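Side-chain contacts in putative capsular polysaccharide biosynthesis protein (Streptococcus pneumoniae serotype 4, PDB 6EWJ), which probably acts as a pyridoxal phosphate-dependent sugar aminotransferase in the teichoic acid biosynthesis of the pneumococcus: residues M116-D119 with L120-Q123; R146-Q149 with V150-K153; A328-E331 with E332-L335. One frame throughout, in Å; residues are numbered along the deposited sequence.

Contact 1 (M116-D119 with L120-Q123)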
loop_
_atom_site.group_PDB
_atom_site.type_symbol
_atom_site.label_atom_id
_atom_site.label_comp_id
_atom_site.label_asym_id
_atom_site.label_seq_id
_atom_site.Cartn_x
_atom_site.Cartn_y
_atom_site.Cartn_z
ATOM N N MET A 116 -22.302 3.951 -18.867
ATOM C CA MET A 116 -23.571 3.746 -18.188
ATOM C C MET A 116 -24.715 4.361 -19.014
ATOM O O MET A 116 -24.547 5.419 -19.674
ATOM C CB MET A 116 -23.574 4.358 -16.801
ATOM C CG MET A 116 -22.815 3.535 -15.784
ATOM S SD MET A 116 -22.835 4.231 -14.139
ATOM C CE MET A 116 -21.738 5.651 -14.402
ATOM N N ASP A 117 -25.845 3.654 -19.028
ATOM C CA ASP A 117 -27.088 4.203 -19.492
ATOM C C ASP A 117 -27.467 5.250 -18.453
ATOM O O ASP A 117 -27.689 4.924 -17.299
ATOM C CB ASP A 117 -28.127 3.069 -19.612
ATOM C CG ASP A 117 -29.505 3.548 -20.004
ATOM O OD1 ASP A 117 -29.942 4.623 -19.557
ATOM O OD2 ASP A 117 -30.189 2.795 -20.721
ATOM N N TYR A 118 -27.493 6.526 -18.866
ATOM C CA TYR A 118 -27.594 7.634 -17.904
ATOM C C TYR A 118 -28.999 7.852 -17.414
ATOM O O TYR A 118 -29.184 8.556 -16.435
ATOM C CB TYR A 118 -26.952 8.934 -18.480
ATOM C CG TYR A 118 -25.477 8.763 -18.659
ATOM C CD1 TYR A 118 -24.647 8.646 -17.547
ATOM C CD2 TYR A 118 -24.901 8.614 -19.907
ATOM C CE1 TYR A 118 -23.291 8.468 -17.664
ATOM C CE2 TYR A 118 -23.524 8.406 -20.033
ATOM C CZ TYR A 118 -22.718 8.313 -18.875
ATOM O OH TYR A 118 -21.334 8.097 -18.926
ATOM N N ASP A 119 -29.975 7.283 -18.133
ATOM C CA ASP A 119 -31.354 7.269 -17.682
ATOM C C ASP A 119 -31.449 6.298 -16.527
ATOM O O ASP A 119 -32.033 6.632 -15.494
ATOM C CB ASP A 119 -32.313 6.826 -18.792
ATOM C CG ASP A 119 -32.329 7.796 -19.972
ATOM O OD1 ASP A 119 -32.306 9.031 -19.738
ATOM O OD2 ASP A 119 -32.424 7.326 -21.131
ATOM N N LEU A 120 -30.881 5.108 -16.718
ATOM C CA LEU A 120 -30.857 4.118 -15.640
ATOM C C LEU A 120 -30.018 4.620 -14.451
ATOM O O LEU A 120 -30.342 4.329 -13.315
ATOM C CB LEU A 120 -30.343 2.777 -16.145
ATOM C CG LEU A 120 -31.224 1.983 -17.131
ATOM C CD1 LEU A 120 -30.497 0.718 -17.542
ATOM C CD2 LEU A 120 -32.593 1.634 -16.555
ATOM N N LEU A 121 -28.969 5.400 -14.730
ATOM C CA LEU A 121 -28.196 6.077 -13.655
ATOM C C LEU A 121 -29.057 7.012 -12.817
ATOM O O LEU A 121 -29.070 6.922 -11.583
ATOM C CB LEU A 121 -27.051 6.869 -14.253
ATOM C CG LEU A 121 -26.208 7.756 -13.312
ATOM C CD1 LEU A 121 -25.649 6.913 -12.220
ATOM C CD2 LEU A 121 -25.089 8.445 -14.014
ATOM N N GLU A 122 -29.828 7.878 -13.499
ATOM C CA GLU A 122 -30.828 8.719 -12.815
ATOM C C GLU A 122 -31.754 7.899 -11.907
ATOM O O GLU A 122 -31.978 8.258 -10.742
ATOM C CB GLU A 122 -31.701 9.511 -13.821
ATOM C CG GLU A 122 -31.020 10.728 -14.384
ATOM C CD GLU A 122 -31.869 11.471 -15.388
ATOM O OE1 GLU A 122 -33.088 11.242 -15.458
ATOM O OE2 GLU A 122 -31.327 12.317 -16.114
ATOM N N GLN A 123 -32.290 6.806 -12.451
ATOM C CA GLN A 123 -33.195 5.927 -11.689
ATOM C C GLN A 123 -32.552 5.292 -10.453
ATOM O O GLN A 123 -33.214 5.121 -9.457
ATOM C CB GLN A 123 -33.709 4.795 -12.556
ATOM C CG GLN A 123 -34.630 5.212 -13.674
ATOM C CD GLN A 123 -35.026 4.032 -14.545
ATOM O OE1 GLN A 123 -35.057 2.874 -14.081
ATOM N NE2 GLN A 123 -35.352 4.310 -15.812
#
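The phenol ring of Tyr-118 meets Leu-121 at its edge: the methyl CD2 lies in the ring plane, 3.6 Å from Tyr-118 CD1, and the two side chains run side by side in the same direction. One face of the ring carries the carbonyl oxygen of Met-116, 3.1 Å above the plane and offset toward the rim. Tyrosine suits the place because its carbon edge packs on leucine while its OH hydrogen-bonds Glu-115 OE1. Leu-121 also has its CD1 4.3 Å from Met-116 SD, a loose apolar touch suited to the flexible thioether. All this happens at the N terminus of helix 118-124, where Asp-117 is the N-cap. Its CG stands anti to the backbone N (chi1 176°), which brings OD1 over the first turn. Leu-120 N donates to Asp-117 OD1 at 3.0 Å in a nearly straight bond (169°), reaching it from above the carboxylate plane, and Asp-119 N adds a weak bond to the same oxygen. The short, negative aspartate thus satisfies amides that no earlier turn could serve, and its charge should suit the positive helix end. Leu-120 leans on the cap, its CG 3.7 Å from Asp-117 CG. The first helical backbone bond follows, Leu-121 N to Asp-117 O at 2.9 Å.

Contact 2 (R146-Q149 with V150-K153)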
loop_
_atom_site.group_PDB
_atom_site.type_symbol
_atom_site.label_atom_id
_atom_site.label_comp_id
_atom_site.label_asym_id
_atom_site.label_seq_id
_atom_site.Cartn_x
_atom_site.Cartn_y
_atom_site.Cartn_z
ATOM N N ARG A 146 -23.490 15.161 -19.521
ATOM C CA ARG A 146 -24.676 14.438 -19.068
ATOM C C ARG A 146 -24.572 14.033 -17.590
ATOM O O ARG A 146 -25.491 14.255 -16.806
ATOM C CB ARG A 146 -24.905 13.202 -19.917
ATOM C CG ARG A 146 -26.159 12.422 -19.559
ATOM C CD ARG A 146 -27.440 13.261 -19.705
ATOM N NE ARG A 146 -28.585 12.578 -19.100
ATOM C CZ ARG A 146 -29.271 11.578 -19.646
ATOM N NH1 ARG A 146 -28.953 11.087 -20.836
ATOM N NH2 ARG A 146 -30.287 11.047 -18.966
ATOM N N LEU A 147 -23.437 13.483 -17.204
ATOM C CA LEU A 147 -23.220 13.125 -15.767
ATOM C C LEU A 147 -23.467 14.298 -14.807
ATOM O O LEU A 147 -24.197 14.152 -13.843
ATOM C CB LEU A 147 -21.813 12.577 -15.564
ATOM C CG LEU A 147 -21.653 11.138 -16.007
ATOM C CD1 LEU A 147 -20.196 10.758 -16.306
ATOM C CD2 LEU A 147 -22.225 10.248 -14.879
ATOM N N PHE A 148 -22.882 15.471 -15.103
ATOM C CA PHE A 148 -23.098 16.661 -14.242
ATOM C C PHE A 148 -24.560 17.158 -14.254
ATOM O O PHE A 148 -25.052 17.649 -13.242
ATOM C CB PHE A 148 -22.109 17.801 -14.572
ATOM C CG PHE A 148 -20.748 17.612 -13.935
ATOM C CD1 PHE A 148 -20.586 17.783 -12.562
ATOM C CD2 PHE A 148 -19.637 17.244 -14.691
ATOM C CE1 PHE A 148 -19.346 17.576 -11.954
ATOM C CE2 PHE A 148 -18.388 17.087 -14.094
ATOM C CZ PHE A 148 -18.249 17.223 -12.714
ATOM N N GLN A 149 -25.236 16.992 -15.386
ATOM C CA GLN A 149 -26.696 17.300 -15.501
ATOM C C GLN A 149 -27.524 16.388 -14.591
ATOM O O GLN A 149 -28.409 16.855 -13.891
ATOM C CB GLN A 149 -27.161 17.145 -16.957
ATOM C CG GLN A 149 -26.627 18.221 -17.895
ATOM C CD GLN A 149 -26.881 17.940 -19.393
ATOM O OE1 GLN A 149 -27.373 16.885 -19.776
ATOM N NE2 GLN A 149 -26.513 18.895 -20.244
ATOM N N VAL A 150 -27.168 15.094 -14.551
ATOM C CA VAL A 150 -27.848 14.116 -13.667
ATOM C C VAL A 150 -27.734 14.483 -12.188
ATOM O O VAL A 150 -28.751 14.558 -11.494
ATOM C CB VAL A 150 -27.330 12.682 -13.861
ATOM C CG1 VAL A 150 -27.849 11.765 -12.766
ATOM C CG2 VAL A 150 -27.713 12.149 -15.235
ATOM N N VAL A 151 -26.513 14.735 -11.711
ATOM C CA VAL A 151 -26.318 15.037 -10.274
ATOM C C VAL A 151 -27.013 16.339 -9.862
ATOM O O VAL A 151 -27.578 16.435 -8.769
ATOM C CB VAL A 151 -24.841 15.046 -9.833
ATOM C CG1 VAL A 151 -24.187 13.697 -10.128
ATOM C CG2 VAL A 151 -24.062 16.180 -10.473
ATOM N N GLU A 152 -26.967 17.326 -10.753
ATOM C CA GLU A 152 -27.684 18.584 -10.559
ATOM C C GLU A 152 -29.175 18.381 -10.512
ATOM O O GLU A 152 -29.833 18.966 -9.658
ATOM C CB GLU A 152 -27.359 19.535 -11.688
ATOM C CG GLU A 152 -28.042 20.899 -11.624
ATOM C CD GLU A 152 -27.747 21.700 -10.370
ATOM O OE1 GLU A 152 -26.676 21.586 -9.715
ATOM O OE2 GLU A 152 -28.659 22.454 -10.030
ATOM N N LYS A 153 -29.696 17.588 -11.446
ATOM C CA LYS A 153 -31.129 17.309 -11.526
ATOM C C LYS A 153 -31.649 16.658 -10.248
ATOM O O LYS A 153 -32.741 16.968 -9.800
ATOM C CB LYS A 153 -31.451 16.426 -12.740
ATOM C CG LYS A 153 -32.908 15.994 -12.829
ATOM C CD LYS A 153 -33.228 15.134 -14.068
ATOM C CE LYS A 153 -34.703 15.211 -14.427
ATOM N NZ LYS A 153 -35.073 14.092 -15.336
#
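The last two turns of helix 144-153 make up this contact, which joins residues three and four positions apart. Four i to i+4 bonds carry the backbone, from Val-150 N to Arg-146 O (2.9 Å) through to Lys-153 N to Gln-149 O (2.9 Å). Val-150 CG2, on the side of its own backbone N, packs 3.4 Å from Arg-146 O and 4.0 Å from Arg-146 NE, meeting the guanidinium obliquely. A beta-branched residue suits this buried place, since it holds a methyl close to the backbone, where CG2 packs on the preceding turn. Arg-146 starts with CG opposite its backbone N (chi1 -177°) and then bends at the next bond (chi2 60°), a kink that swings the guanidinium along the helix toward Val-150. Arginine is long enough for NE to pass Val-150 CG2 while NH2 reaches two acids of helix 118-124, forming salt bridges with Asp-119 and Glu-122. On another side of the helix Val-151 CG2 lies 3.3 Å from Phe-148 O and 4.4 Å from Phe-148 CD1, approaching the ring obliquely. That methyl sits between the backbone N and the carbonyl carbon of its own residue, and from there it faces back to the preceding turn. The charged ends of Glu-152 and Lys-153, both exposed residues, find partners outside: Glu-152 OE1 a salt bridge to Arg-155, Lys-153 NZ a long, weak ion pair with Glu-122. The apolar side of the helix rests on strand 172-177, where Leu-147, Phe-148 and Val-151 all touch Ile-173, while Arg-146, Leu-147 and Val-150 face the neighbouring helix 118-124.

Contact 3 (A328-E331 with E332-L335); sequences ASLE and ERNL
Ser-329 and Glu-332 exchange bonds in both directions, each side chain serving the other's backbone amide. This is a capping box at the N terminus of helix 330-342. Ser-329 N donates to Glu-332 OE1 at 2.9 Å, almost straight (174°), meeting the oxygen on its anti side, and Glu-332 N returns a bond to Ser-329 OG at 3.2 Å. The hydroxyl also gives OE1 a weak bond. Serine suits the N-cap because its OG, with chi1 at 71°, reaches forward to the first turn. Glutamate three residues on is long enough for its extended chain to reach back, and its charge should favour the positive helix end. Leu-330 has its CD1 3.3 Å from Arg-333 NH2, met obliquely, while its CG approaches Asn-334 ND2; it also packs on Tyr-374 and Phe-377 of helix 371-378, an apolar setting that suits leucine. Arg-333 suits its buried place because NH1 finds the Glu-380 carbonyl and the cation meets Trp-253 of the second subunit in a cation-pi contact. The Arg-333 side chain is about 9 Å from that of Tyr-351, which binds pyridoxal phosphate in another structure of this protein; the cofactor is absent here. Bends at chi2 and chi3 curl the arginine back to its neighbour. Asn-334 OD1, lying in the guanidinium plane, is gripped side-on by Arg-333 NE at 2.9 Å and Arg-333 NH2 at 3.1 Å.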
loop_
_atom_site.group_PDB
_atom_site.type_symbol
_atom_site.label_atom_id
_atom_site.label_comp_id
_atom_site.label_asym_id
_atom_site.label_seq_id
_atom_site.Cartn_x
_atom_site.Cartn_y
_atom_site.Cartn_z
ATOM N N ALA A 328 -20.999 -12.895 -32.939
ATOM C CA ALA A 328 -20.297 -13.969 -32.228
ATOM C C ALA A 328 -20.948 -14.249 -30.867
ATOM O O ALA A 328 -21.186 -13.336 -30.080
ATOM C CB ALA A 328 -18.805 -13.614 -32.038
ATOM N N SER A 329 -21.194 -15.519 -30.594
ATOM C CA SER A 329 -21.629 -15.947 -29.259
ATOM C C SER A 329 -20.463 -15.965 -28.279
ATOM O O SER A 329 -19.305 -15.903 -28.663
ATOM C CB SER A 329 -22.247 -17.349 -29.309
ATOM O OG SER A 329 -21.255 -18.348 -29.543
ATOM N N LEU A 330 -20.805 -16.107 -27.004
ATOM C CA LEU A 330 -19.833 -16.372 -25.948
ATOM C C LEU A 330 -18.826 -17.454 -26.315
ATOM O O LEU A 330 -17.613 -17.244 -26.219
ATOM C CB LEU A 330 -20.542 -16.787 -24.645
ATOM C CG LEU A 330 -19.614 -16.972 -23.428
ATOM C CD1 LEU A 330 -18.866 -15.681 -23.128
ATOM C CD2 LEU A 330 -20.416 -17.398 -22.222
ATOM N N GLU A 331 -19.335 -18.596 -26.761
ATOM C CA GLU A 331 -18.513 -19.744 -27.052
ATOM C C GLU A 331 -17.606 -19.487 -28.239
ATOM O O GLU A 331 -16.422 -19.879 -28.267
ATOM C CB GLU A 331 -19.417 -20.970 -27.229
ATOM C CG GLU A 331 -18.645 -22.203 -27.666
ATOM C CD GLU A 331 -19.449 -23.482 -27.564
ATOM O OE1 GLU A 331 -20.709 -23.403 -27.446
ATOM O OE2 GLU A 331 -18.801 -24.553 -27.650
ATOM N N GLU A 332 -18.140 -18.770 -29.209
ATOM C CA GLU A 332 -17.390 -18.448 -30.427
ATOM C C GLU A 332 -16.308 -17.429 -30.122
ATOM O O GLU A 332 -15.189 -17.547 -30.620
ATOM C CB GLU A 332 -18.333 -17.965 -31.534
ATOM C CG GLU A 332 -19.237 -19.058 -32.078
ATOM C CD GLU A 332 -20.365 -18.519 -32.952
ATOM O OE1 GLU A 332 -20.770 -17.349 -32.766
ATOM O OE2 GLU A 332 -20.835 -19.252 -33.824
ATOM N N ARG A 333 -16.623 -16.444 -29.287
ATOM C CA ARG A 333 -15.596 -15.475 -28.820
ATOM C C ARG A 333 -14.449 -16.203 -28.166
ATOM O O ARG A 333 -13.265 -15.901 -28.421
ATOM C CB ARG A 333 -16.164 -14.438 -27.837
ATOM C CG ARG A 333 -15.199 -13.247 -27.537
ATOM C CD ARG A 333 -14.155 -13.502 -26.451
ATOM N NE ARG A 333 -14.797 -14.034 -25.259
ATOM C CZ ARG A 333 -15.467 -13.313 -24.378
ATOM N NH1 ARG A 333 -15.563 -11.999 -24.476
ATOM N NH2 ARG A 333 -16.019 -13.938 -23.349
ATOM N N ASN A 334 -14.765 -17.144 -27.283
ATOM C CA ASN A 334 -13.706 -17.833 -26.535
ATOM C C ASN A 334 -12.836 -18.624 -27.509
ATOM O O ASN A 334 -11.626 -18.593 -27.369
ATOM C CB ASN A 334 -14.280 -18.717 -25.416
ATOM C CG ASN A 334 -15.040 -17.920 -24.350
ATOM O OD1 ASN A 334 -14.912 -16.697 -24.212
ATOM N ND2 ASN A 334 -15.851 -18.655 -23.553
ATOM N N LEU A 335 -13.462 -19.286 -28.496
ATOM C CA LEU A 335 -12.714 -20.046 -29.523
ATOM C C LEU A 335 -11.792 -19.129 -30.311
ATOM O O LEU A 335 -10.602 -19.427 -30.442
ATOM C CB LEU A 335 -13.638 -20.836 -30.469
ATOM C CG LEU A 335 -12.969 -21.704 -31.566
ATOM C CD1 LEU A 335 -11.839 -22.603 -31.028
ATOM C CD2 LEU A 335 -13.990 -22.549 -32.290
#

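In the fold
From the N terminus, contact 1 comes first, opening helix 118-124 just after the loop that leaves strand 103-107. Contact 2 follows on helix 144-153, after strand 129-132, and contact 3 begins helix 330-342, well beyond. Each bridges a turn of continuous chain and closes no long loop; they run in series, without nesting or crossing. Contacts 1 and 2 lie with centres 10 Å apart and join directly: beside the salt bridges of Arg-146, Leu-147 packs through CD2 on Tyr-118 and Leu-121, tying together two helices beside the large mixed sheet. Contact 3 stands apart, its nearest atoms about 18 Å from contact 1, and meets the second subunit.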